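Local coordinates for DUF192 domain-containing protein (Novosphingobium aromaticivorans, PDB 3M7A) that is of unknown function, belongs to the DUF192 (COG1430) family and is probably exported, perhaps as a lipoprotein, at residues G29-G32 with R33-F36. Residues are numbered along the deposited sequence; the frame is centred on the assembly and turned at random.
Sequences GTSG and RHVF
S31 and H34 meet in a local, side-chain-to-side-chain hydrogen bond at a surface hairpin, where the chain turns from strand 21-29 into strand 32-41. S31 OG is hydrogen-bonded to H34 NE2 at 2.8 Å. The hydroxyl approaches the imidazole at its edge, close to the ring plane, and S31 CB follows in the same plane 3.9 Å from H34 NE2. Two torsions bring the groups together: S31 holds OG between its backbone N and carbonyl carbon (chi1 74°), while H34 sets CG beside its own N and opposite its carbonyl carbon (chi1 -50°), turning the ring back along the strand toward the turn. The same hydroxyl has weak hydrogen bonds to the carbonyls of L130 and G131, and the H34 side chain touches L130 and I132, so the pair lies against the end of helix 126-130. With an alanine at H34, S31 OG would probably lose its ring partner, and a gap would be likely to open beside L130 and I132. In the turn itself, the backbone bonds G29 N to G32 O and G32 N to G29 O, each at 2.9 Å. G32 has a backbone conformation in which a side chain would collide with the carbonyl oxygen of S31. Next along the strand, R33 points away from the turn, its chain extended from CG to NE, and its NH2 forms a salt bridge with E8. Farther on, H34 and F36 pair through their backbones with V27 and V25. T30 and S31 occupy the corners of a type I turn, making this a two-residue beta-hairpin whose loop is braced by a serine-histidine bond.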
loop_
_atom_site.group_PDB
_atom_site.type_symbol
_atom_site.label_atom_id
_atom_site.label_comp_id
_atom_site.label_asym_id
_atom_site.label_seq_id
_atom_site.Cartn_x
_atom_site.Cartn_y
_atom_site.Cartn_z
ATOM N N GLY A 29 2.903 9.024 11.766
ATOM C CA GLY A 29 2.280 10.330 11.886
ATOM C C GLY A 29 1.738 10.532 13.291
ATOM O O GLY A 29 2.180 9.857 14.234
ATOM N N THR A 30 0.740 11.403 13.424
ATOM C CA THR A 30 0.160 11.701 14.735
ATOM C C THR A 30 -0.422 10.465 15.399
ATOM O O THR A 30 -0.366 10.328 16.610
ATOM C CB THR A 30 -0.921 12.781 14.619
ATOM O OG1 THR A 30 -0.339 13.934 14.017
ATOM C CG2 THR A 30 -1.470 13.150 15.982
ATOM N N SER A 31 -0.972 9.545 14.601
ATOM C CA SER A 31 -1.528 8.309 15.158
ATOM C C SER A 31 -0.489 7.331 15.667
ATOM O O SER A 31 -0.846 6.357 16.343
ATOM C CB SER A 31 -2.422 7.611 14.125
ATOM O OG SER A 31 -1.650 7.001 13.098
ATOM N N GLY A 32 0.784 7.565 15.363
ATOM C CA GLY A 32 1.826 6.652 15.758
ATOM C C GLY A 32 2.529 6.044 14.541
ATOM O O GLY A 32 2.547 6.651 13.462
ATOM N N ARG A 33 3.077 4.852 14.735
ATOM C CA ARG A 33 3.845 4.154 13.728
ATOM C C ARG A 33 3.191 2.824 13.455
ATOM O O ARG A 33 2.983 2.035 14.375
ATOM C CB ARG A 33 5.309 3.979 14.162
ATOM C CG ARG A 33 6.210 3.254 13.152
ATOM C CD ARG A 33 7.619 3.222 13.682
ATOM N NE ARG A 33 8.661 2.824 12.744
ATOM C CZ ARG A 33 9.288 3.635 11.897
ATOM N NH1 ARG A 33 8.891 4.891 11.747
ATOM N NH2 ARG A 33 10.342 3.196 11.218
ATOM N N HIS A 34 2.893 2.585 12.175
ATOM C CA HIS A 34 2.246 1.359 11.694
ATOM C C HIS A 34 3.196 0.640 10.765
ATOM O O HIS A 34 3.955 1.297 10.042
ATOM C CB HIS A 34 0.956 1.699 10.939
ATOM C CG HIS A 34 0.071 2.613 11.698
ATOM N ND1 HIS A 34 -0.765 2.181 12.699
ATOM C CD2 HIS A 34 -0.067 3.955 11.637
ATOM C CE1 HIS A 34 -1.393 3.221 13.217
ATOM N NE2 HIS A 34 -0.998 4.312 12.584
ATOM N N VAL A 35 3.131 -0.686 10.761
ATOM C CA VAL A 35 4.072 -1.509 10.016
ATOM C C VAL A 35 3.317 -2.552 9.190
ATOM O O VAL A 35 2.451 -3.239 9.720
ATOM C CB VAL A 35 5.050 -2.273 10.979
ATOM C CG1 VAL A 35 6.068 -3.067 10.164
ATOM C CG2 VAL A 35 5.738 -1.305 11.910
ATOM N N PHE A 36 3.639 -2.647 7.904
ATOM C CA PHE A 36 3.029 -3.598 6.981
ATOM C C PHE A 36 4.117 -4.402 6.290
ATOM O O PHE A 36 4.976 -3.815 5.651
ATOM C CB PHE A 36 2.153 -2.877 5.962
ATOM C CG PHE A 36 1.107 -2.025 6.597
ATOM C CD1 PHE A 36 -0.086 -2.574 7.023
ATOM C CD2 PHE A 36 1.318 -0.670 6.830
ATOM C CE1 PHE A 36 -1.065 -1.800 7.634
ATOM C CE2 PHE A 36 0.363 0.117 7.456
ATOM C CZ PHE A 36 -0.837 -0.441 7.844
#